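Local coordinates for protein serine acetyltransferase 1, putative (PDB 7BW9) that probably catalyses the transfer of an acetyl group to the hydroxyl of serine, a step of cysteine biosynthesis, and is seen here with cysteine bound, at residues Met134-Ala139 with Thr170-His175; Ile44-Phe49 with Thr98-Val103. One frame throughout, in Å; residues are numbered along the deposited sequence.

Interaction 1 of 2, residues Met134-Ala139 with Thr170-His175; sequences MIQRVA and TSIGNH
Where the helical N-terminal part meets the left-handed parallel beta-helix, Gln136 and Arg137 of helix 128-144 reach the main chain of Thr170-Gly173, around strand 171-172 in the first coil of the beta-helix. The guanidinium of Arg137 takes two successive carbonyls along its edge. Arg137 NH1 gives a fairly straight bond to Ile172 O (3.0 Å, 162°), which lies in the guanidinium plane although the donor stands above that carbonyl's own plane; Arg137 NH2 bonds Gly173 O at 2.8 Å. An extended chain from CG to NE carries the group across, and Arg137 NH2 also passes 3.8 Å from Ile172 CG2. Gln136 has CG anti to its backbone N (chi1 -157°) and bends at chi2, which turns its amide toward Thr170. Gln136 NE2 donates to Thr170 O (3.0 Å, a bent 140°) and also to His167 O, while Gln136 OE1 lies 3.8 Å from Ile172 CD1. One water donates to both Gln136 OE1 and Thr170 O and weakly accepts from Ile172 N. Arg137 NE forms a salt bridge with Asp106. Side-chain donors thus satisfy three carbonyls of the strand region, and Asp106 probably offsets the charge of Arg137 while NH1 and NH2 serve the carbonyls.

Interaction 2 of 2, residues Ile44-Phe49 with Thr98-Val103; sequences ILFPDF and TIRELV
Arg100 and Leu45 make both the polar contact and part of the apolar one between Ile44-Phe49 and Thr98-Val103; Val103, packed on Leu45 and Phe46, adds most of the rest. The polar part centres on Leu45 O, at the end of helix 36-45, since Phe46 is the first residue to leave helical backbone angles. Arg100 NE donates to Leu45 O at 2.7 Å with an N-H...O angle of 156°; the oxygen lies in the guanidinium plane, and the donor is slightly tilted from the carbonyl plane. Arg100 NH2 adds a weak, more bent bond to Leu45 O at 3.1 Å. Arg100 reaches it fully stretched, CG anti to the backbone N (chi1 -173°) and each later bond up to NE extended. Its stronger partner for NH2 is Asp19, a salt bridge, and Ser15 bonds NH1.

The apolar part begins with Leu45, which runs antiparallel alongside the arginine's stem, Leu45 CD2 being 3.7 Å from Arg100 CB. The other branch, Leu45 CD1, meets Val103 CG2 at 4.2 Å. Phe46 sets the edge of its ring against the same valine, Phe46 CE2 to Val103 CG1 at 3.7 Å. Arg100 NH2 lies 3.9 Å from Phe46 CD1, obliquely and with the planes 49° apart, so this is not a stack.

Around this buried patch, Phe96 of helix 96-113 touches Leu45, Ile124 of helix 120-126 touches Phe46, and Ile99 packs on helix 128-144.

The two contacts come in series along the chain, both segments of interaction 2 preceding those of interaction 1, and their centres are 13 Å apart. Helix 96-113 lies between them: it supplies one segment of interaction 2 and packs on both segments of interaction 1, with Leu102 CB 3.7 Å from Arg137 CD and Leu102 CD2 3.8 Å from Asn174 CB. Met134 CE touches Phe46 CE2 at 3.8 Å, a second bridge. Interaction 2 joins helices within the N-terminal domain, whereas interaction 1 joins that domain to the beta-helix. Together they form a continuous packed path from helix 36-45 to strand 171-172.

Interaction 1 of 2, residues Met134-Ala139 with Thr170-His175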
ATOM      1  N   MET A 134     -10.646  -9.150  -9.800  1.00 11.34           N
ATOM      2  CA  MET A 134     -10.103 -10.161 -10.707  1.00 16.07           C
ATOM      3  C   MET A 134      -9.383 -11.263  -9.931  1.00 16.27           C
ATOM      4  O   MET A 134      -9.613 -12.454 -10.154  1.00 20.34           O
ATOM      5  CB  MET A 134      -9.138  -9.520 -11.707  1.00 20.86           C
ATOM      6  CG  MET A 134      -9.720  -8.437 -12.601  1.00 24.24           C
ATOM      7  SD  MET A 134      -8.453  -7.904 -13.785  1.00 21.98           S
ATOM      8  CE  MET A 134      -9.372  -6.784 -14.842  1.00 19.82           C
ATOM      9  N   ILE A 135      -8.508 -10.881  -9.002  1.00 12.44           N
ATOM     10  CA  ILE A 135      -7.794 -11.878  -8.211  1.00 13.08           C
ATOM     11  C   ILE A 135      -8.736 -12.583  -7.236  1.00 15.61           C
ATOM     12  O   ILE A 135      -8.679 -13.813  -7.083  1.00 12.96           O
ATOM     13  CB  ILE A 135      -6.614 -11.226  -7.478  1.00 11.95           C
ATOM     14  CG1 ILE A 135      -5.713 -10.515  -8.479  1.00 20.45           C
ATOM     15  CG2 ILE A 135      -5.820 -12.266  -6.684  1.00 10.22           C
ATOM     16  CD1 ILE A 135      -5.040 -11.462  -9.503  1.00 18.95           C
ATOM     17  N   GLN A 136      -9.611 -11.824  -6.552  1.00 13.17           N
ATOM     18  CA  GLN A 136     -10.413 -12.415  -5.478  1.00 11.49           C
ATOM     19  C   GLN A 136     -11.378 -13.464  -6.012  1.00 14.27           C
ATOM     20  O   GLN A 136     -11.552 -14.522  -5.398  1.00 13.25           O
ATOM     21  CB  GLN A 136     -11.191 -11.338  -4.716  1.00 10.77           C
ATOM     22  CG  GLN A 136     -11.589 -11.771  -3.263  1.00 15.62           C
ATOM     23  CD  GLN A 136     -12.866 -12.593  -3.208  1.00 15.15           C
ATOM     24  OE1 GLN A 136     -13.701 -12.497  -4.102  1.00 20.99           O
ATOM     25  NE2 GLN A 136     -13.006 -13.429  -2.178  1.00 12.23           N
ATOM     26  N   ARG A 137     -12.025 -13.183  -7.145  1.00 12.58           N
ATOM     27  CA  ARG A 137     -12.966 -14.148  -7.700  1.00 18.90           C
ATOM     28  C   ARG A 137     -12.258 -15.421  -8.159  1.00 23.22           C
ATOM     29  O   ARG A 137     -12.832 -16.513  -8.068  1.00 18.59           O
ATOM     30  CB  ARG A 137     -13.759 -13.483  -8.828  1.00 19.17           C
ATOM     31  CG  ARG A 137     -14.555 -12.274  -8.295  1.00 18.95           C
ATOM     32  CD  ARG A 137     -15.737 -11.930  -9.155  1.00 18.71           C
ATOM     33  NE  ARG A 137     -16.425 -10.700  -8.754  1.00 20.55           N
ATOM     34  CZ  ARG A 137     -17.330 -10.627  -7.772  1.00 22.19           C
ATOM     35  NH1 ARG A 137     -17.644 -11.706  -7.067  1.00 18.57           N
ATOM     36  NH2 ARG A 137     -17.927  -9.470  -7.504  1.00 15.58           N
ATOM     37  N   VAL A 138     -11.003 -15.314  -8.612  1.00 16.44           N
ATOM     38  CA  VAL A 138     -10.216 -16.512  -8.880  1.00 17.92           C
ATOM     39  C   VAL A 138      -9.887 -17.226  -7.580  1.00 18.57           C
ATOM     40  O   VAL A 138     -10.154 -18.424  -7.425  1.00 16.91           O
ATOM     41  CB  VAL A 138      -8.932 -16.158  -9.652  1.00 18.62           C
ATOM     42  CG1 VAL A 138      -7.958 -17.312  -9.582  1.00 15.00           C
ATOM     43  CG2 VAL A 138      -9.267 -15.778 -11.087  1.00 13.77           C
ATOM     44  N   ALA A 139      -9.304 -16.492  -6.625  1.00 13.51           N
ATOM     45  CA  ALA A 139      -8.845 -17.096  -5.376  1.00 14.13           C
ATOM     46  C   ALA A 139      -9.980 -17.781  -4.640  1.00 14.26           C
ATOM     47  O   ALA A 139      -9.774 -18.817  -3.999  1.00 17.00           O
ATOM     48  CB  ALA A 139      -8.225 -16.028  -4.467  1.00 11.86           C
ATOM     49  N   THR A 170     -13.839 -14.723   1.546  1.00 17.43           N
ATOM     50  CA  THR A 170     -14.936 -13.762   1.466  1.00 14.94           C
ATOM     51  C   THR A 170     -15.892 -14.107   0.322  1.00 17.32           C
ATOM     52  O   THR A 170     -15.461 -14.432  -0.783  1.00 14.96           O
ATOM     53  CB  THR A 170     -14.370 -12.354   1.274  1.00 14.51           C
ATOM     54  OG1 THR A 170     -13.435 -12.069   2.320  1.00 13.51           O
ATOM     55  CG2 THR A 170     -15.470 -11.324   1.297  1.00 15.50           C
ATOM     56  N   SER A 171     -17.195 -14.048   0.606  1.00 14.73           N
ATOM     57  CA  SER A 171     -18.253 -14.260  -0.377  1.00 19.60           C
ATOM     58  C   SER A 171     -18.797 -12.909  -0.835  1.00 20.64           C
ATOM     59  O   SER A 171     -19.309 -12.133  -0.015  1.00 16.39           O
ATOM     60  CB  SER A 171     -19.377 -15.101   0.233  1.00 21.38           C
ATOM     61  OG  SER A 171     -20.403 -15.306  -0.712  1.00 28.74           O
ATOM     62  N   ILE A 172     -18.704 -12.634  -2.134  1.00 13.77           N
ATOM     63  CA  ILE A 172     -19.013 -11.311  -2.670  1.00 19.29           C
ATOM     64  C   ILE A 172     -19.942 -11.444  -3.869  1.00 18.66           C
ATOM     65  O   ILE A 172     -19.612 -12.136  -4.835  1.00 21.77           O
ATOM     66  CB  ILE A 172     -17.726 -10.560  -3.073  1.00 18.92           C
ATOM     67  CG1 ILE A 172     -16.821 -10.402  -1.845  1.00 17.84           C
ATOM     68  CG2 ILE A 172     -18.082  -9.207  -3.733  1.00 18.12           C
ATOM     69  CD1 ILE A 172     -15.465  -9.752  -2.133  1.00 18.80           C
ATOM     70  N   GLY A 173     -21.069 -10.739  -3.829  1.00 16.68           N
ATOM     71  CA  GLY A 173     -22.009 -10.740  -4.929  1.00 18.58           C
ATOM     72  C   GLY A 173     -21.559  -9.861  -6.083  1.00 18.05           C
ATOM     73  O   GLY A 173     -20.418  -9.400  -6.158  1.00 15.53           O
ATOM     74  N   ASN A 174     -22.498  -9.599  -6.983  1.00 13.92           N
ATOM     75  CA  ASN A 174     -22.143  -8.968  -8.241  1.00 17.55           C
ATOM     76  C   ASN A 174     -22.226  -7.444  -8.150  1.00 15.34           C
ATOM     77  O   ASN A 174     -22.798  -6.874  -7.214  1.00 15.03           O
ATOM     78  CB  ASN A 174     -23.022  -9.504  -9.383  1.00 17.26           C
ATOM     79  CG  ASN A 174     -24.506  -9.299  -9.142  1.00 20.42           C
ATOM     80  OD1 ASN A 174     -24.989  -8.170  -9.052  1.00 18.54           O
ATOM     81  ND2 ASN A 174     -25.244 -10.392  -9.089  1.00 22.07           N
ATOM     82  N   HIS A 175     -21.616  -6.791  -9.141  1.00 10.29           N
ATOM     83  CA  HIS A 175     -21.576  -5.330  -9.239  1.00 16.05           C
ATOM     84  C   HIS A 175     -20.948  -4.699  -8.000  1.00 18.69           C
ATOM     85  O   HIS A 175     -21.432  -3.688  -7.485  1.00 16.37           O
ATOM     86  CB  HIS A 175     -22.971  -4.742  -9.485  1.00 15.56           C
ATOM     87  CG  HIS A 175     -23.581  -5.139 -10.800  1.00 20.19           C
ATOM     88  ND1 HIS A 175     -24.404  -6.238 -10.941  1.00 20.08           N
ATOM     89  CD2 HIS A 175     -23.519  -4.559 -12.023  1.00 15.60           C
ATOM     90  CE1 HIS A 175     -24.821  -6.319 -12.191  1.00 16.97           C
ATOM     91  NE2 HIS A 175     -24.290  -5.317 -12.869  1.00 19.16           N
TER
HETATM   92  O   HOH W   1     -16.173 -13.773  -3.567  1.00 27.59           O

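Interaction 2 of 2, residues Ile44-Phe49 with Thr98-Val103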
ATOM      1  N   ILE A  44      -6.079 -12.538 -19.972  1.00 13.30           N
ATOM      2  CA  ILE A  44      -7.119 -13.529 -20.253  1.00 21.69           C
ATOM      3  C   ILE A  44      -8.501 -12.877 -20.275  1.00 23.64           C
ATOM      4  O   ILE A  44      -9.322 -13.163 -21.154  1.00 24.07           O
ATOM      5  CB  ILE A  44      -7.067 -14.680 -19.235  1.00 21.72           C
ATOM      6  CG1 ILE A  44      -5.804 -15.527 -19.437  1.00 19.67           C
ATOM      7  CG2 ILE A  44      -8.312 -15.541 -19.371  1.00 23.67           C
ATOM      8  CD1 ILE A  44      -5.403 -16.347 -18.211  1.00 22.17           C
ATOM      9  N   LEU A  45      -8.789 -11.990 -19.318  1.00 17.54           N
ATOM     10  CA  LEU A  45     -10.153 -11.466 -19.238  1.00 18.93           C
ATOM     11  C   LEU A  45     -10.415 -10.321 -20.215  1.00 20.09           C
ATOM     12  O   LEU A  45     -11.556 -10.138 -20.651  1.00 24.91           O
ATOM     13  CB  LEU A  45     -10.460 -10.994 -17.821  1.00 21.53           C
ATOM     14  CG  LEU A  45     -10.381 -12.028 -16.699  1.00 17.96           C
ATOM     15  CD1 LEU A  45     -10.530 -11.298 -15.390  1.00 24.86           C
ATOM     16  CD2 LEU A  45     -11.452 -13.078 -16.854  1.00 18.42           C
ATOM     17  N   PHE A  46      -9.411  -9.522 -20.554  1.00 15.85           N
ATOM     18  CA  PHE A  46      -9.600  -8.382 -21.450  1.00 17.74           C
ATOM     19  C   PHE A  46      -8.404  -8.221 -22.368  1.00 20.02           C
ATOM     20  O   PHE A  46      -7.646  -7.253 -22.258  1.00 17.71           O
ATOM     21  CB  PHE A  46      -9.831  -7.102 -20.655  1.00 22.44           C
ATOM     22  CG  PHE A  46     -11.010  -7.165 -19.780  1.00 22.14           C
ATOM     23  CD1 PHE A  46     -12.278  -7.002 -20.308  1.00 19.22           C
ATOM     24  CD2 PHE A  46     -10.863  -7.397 -18.419  1.00 17.58           C
ATOM     25  CE1 PHE A  46     -13.389  -7.057 -19.492  1.00 17.97           C
ATOM     26  CE2 PHE A  46     -11.972  -7.460 -17.596  1.00 19.22           C
ATOM     27  CZ  PHE A  46     -13.239  -7.295 -18.139  1.00 24.19           C
ATOM     28  N   PRO A  47      -8.219  -9.148 -23.312  1.00 22.02           N
ATOM     29  CA  PRO A  47      -7.077  -9.021 -24.234  1.00 21.22           C
ATOM     30  C   PRO A  47      -6.976  -7.657 -24.892  1.00 23.18           C
ATOM     31  O   PRO A  47      -5.864  -7.139 -25.056  1.00 25.76           O
ATOM     32  CB  PRO A  47      -7.326 -10.139 -25.260  1.00 19.86           C
ATOM     33  CG  PRO A  47      -8.736 -10.656 -24.983  1.00 23.22           C
ATOM     34  CD  PRO A  47      -8.964 -10.400 -23.526  1.00 18.18           C
ATOM     35  N   ASP A  48      -8.099  -7.035 -25.243  1.00 23.70           N
ATOM     36  CA  ASP A  48      -8.011  -5.773 -25.973  1.00 27.13           C
ATOM     37  C   ASP A  48      -7.251  -4.695 -25.207  1.00 31.25           C
ATOM     38  O   ASP A  48      -6.664  -3.809 -25.836  1.00 36.14           O
ATOM     39  CB  ASP A  48      -9.405  -5.267 -26.335  1.00 30.95           C
ATOM     40  CG  ASP A  48     -10.035  -6.053 -27.477  1.00 31.97           C
ATOM     41  OD1 ASP A  48      -9.493  -7.118 -27.860  1.00 35.58           O
ATOM     42  OD2 ASP A  48     -11.088  -5.607 -27.981  1.00 41.78           O
ATOM     43  N   PHE A  49      -7.203  -4.764 -23.874  1.00 25.46           N
ATOM     44  CA  PHE A  49      -6.559  -3.704 -23.103  1.00 23.23           C
ATOM     45  C   PHE A  49      -5.174  -4.069 -22.602  1.00 22.98           C
ATOM     46  O   PHE A  49      -4.457  -3.186 -22.107  1.00 28.20           O
ATOM     47  CB  PHE A  49      -7.460  -3.290 -21.921  1.00 21.81           C
ATOM     48  CG  PHE A  49      -8.801  -2.779 -22.364  1.00 23.12           C
ATOM     49  CD1 PHE A  49      -8.982  -1.438 -22.647  1.00 29.67           C
ATOM     50  CD2 PHE A  49      -9.858  -3.652 -22.576  1.00 25.26           C
ATOM     51  CE1 PHE A  49     -10.211  -0.973 -23.092  1.00 25.29           C
ATOM     52  CE2 PHE A  49     -11.082  -3.193 -23.023  1.00 27.45           C
ATOM     53  CZ  PHE A  49     -11.259  -1.851 -23.280  1.00 26.24           C
ATOM     54  N   THR A  98     -17.784 -17.504 -16.148  1.00 13.85           N
ATOM     55  CA  THR A  98     -18.597 -16.904 -15.089  1.00 23.30           C
ATOM     56  C   THR A  98     -17.844 -15.777 -14.381  1.00 22.62           C
ATOM     57  O   THR A  98     -18.387 -14.683 -14.167  1.00 18.21           O
ATOM     58  CB  THR A  98     -19.011 -17.982 -14.090  1.00 23.84           C
ATOM     59  OG1 THR A  98     -19.656 -19.052 -14.794  1.00 29.05           O
ATOM     60  CG2 THR A  98     -19.946 -17.411 -13.016  1.00 26.08           C
ATOM     61  N   ILE A  99     -16.574 -16.024 -14.041  1.00 18.51           N
ATOM     62  CA  ILE A  99     -15.744 -15.003 -13.409  1.00 23.02           C
ATOM     63  C   ILE A  99     -15.634 -13.780 -14.304  1.00 24.58           C
ATOM     64  O   ILE A  99     -15.759 -12.639 -13.842  1.00 18.41           O
ATOM     65  CB  ILE A  99     -14.350 -15.570 -13.075  1.00 24.81           C
ATOM     66  CG1 ILE A  99     -14.446 -16.663 -12.019  1.00 26.46           C
ATOM     67  CG2 ILE A  99     -13.415 -14.471 -12.589  1.00 18.20           C
ATOM     68  CD1 ILE A  99     -13.113 -17.326 -11.777  1.00 27.40           C
ATOM     69  N   ARG A 100     -15.397 -14.002 -15.604  1.00 19.03           N
ATOM     70  CA  ARG A 100     -15.291 -12.881 -16.532  1.00 22.43           C
ATOM     71  C   ARG A 100     -16.558 -12.025 -16.525  1.00 23.70           C
ATOM     72  O   ARG A 100     -16.483 -10.789 -16.515  1.00 23.11           O
ATOM     73  CB  ARG A 100     -14.987 -13.383 -17.944  1.00 15.38           C
ATOM     74  CG  ARG A 100     -14.711 -12.254 -18.909  1.00 17.54           C
ATOM     75  CD  ARG A 100     -14.306 -12.732 -20.334  1.00 21.87           C
ATOM     76  NE  ARG A 100     -13.836 -11.570 -21.065  1.00 19.91           N
ATOM     77  CZ  ARG A 100     -14.567 -10.850 -21.909  1.00 19.33           C
ATOM     78  NH1 ARG A 100     -15.814 -11.197 -22.206  1.00 21.54           N
ATOM     79  NH2 ARG A 100     -14.026  -9.785 -22.474  1.00 25.94           N
ATOM     80  N   GLU A 101     -17.733 -12.668 -16.559  1.00 20.76           N
ATOM     81  CA  GLU A 101     -18.988 -11.924 -16.566  1.00 24.79           C
ATOM     82  C   GLU A 101     -19.165 -11.136 -15.276  1.00 21.79           C
ATOM     83  O   GLU A 101     -19.705 -10.022 -15.292  1.00 19.41           O
ATOM     84  CB  GLU A 101     -20.179 -12.868 -16.774  1.00 24.76           C
ATOM     85  CG  GLU A 101     -20.164 -13.630 -18.093  1.00 33.89           C
ATOM     86  CD  GLU A 101     -19.758 -12.753 -19.278  1.00 50.57           C
ATOM     87  OE1 GLU A 101     -20.526 -11.823 -19.633  1.00 53.75           O
ATOM     88  OE2 GLU A 101     -18.658 -12.981 -19.844  1.00 49.40           O
ATOM     89  N   LEU A 102     -18.714 -11.703 -14.149  1.00 19.20           N
ATOM     90  CA  LEU A 102     -18.769 -10.995 -12.866  1.00 20.91           C
ATOM     91  C   LEU A 102     -17.837  -9.783 -12.847  1.00 21.90           C
ATOM     92  O   LEU A 102     -18.218  -8.702 -12.370  1.00 18.28           O
ATOM     93  CB  LEU A 102     -18.425 -11.959 -11.723  1.00 23.10           C
ATOM     94  CG  LEU A 102     -19.512 -12.967 -11.312  1.00 22.64           C
ATOM     95  CD1 LEU A 102     -18.989 -13.945 -10.268  1.00 21.62           C
ATOM     96  CD2 LEU A 102     -20.781 -12.273 -10.811  1.00 19.61           C
ATOM     97  N   VAL A 103     -16.613  -9.938 -13.360  1.00 15.80           N
ATOM     98  CA  VAL A 103     -15.679  -8.817 -13.394  1.00 17.09           C
ATOM     99  C   VAL A 103     -16.231  -7.695 -14.265  1.00 17.18           C
ATOM    100  O   VAL A 103     -16.140  -6.507 -13.913  1.00 16.56           O
ATOM    101  CB  VAL A 103     -14.295  -9.302 -13.870  1.00 20.51           C
ATOM    102  CG1 VAL A 103     -13.401  -8.126 -14.224  1.00 14.97           C
ATOM    103  CG2 VAL A 103     -13.645 -10.183 -12.782  1.00 18.95           C
TER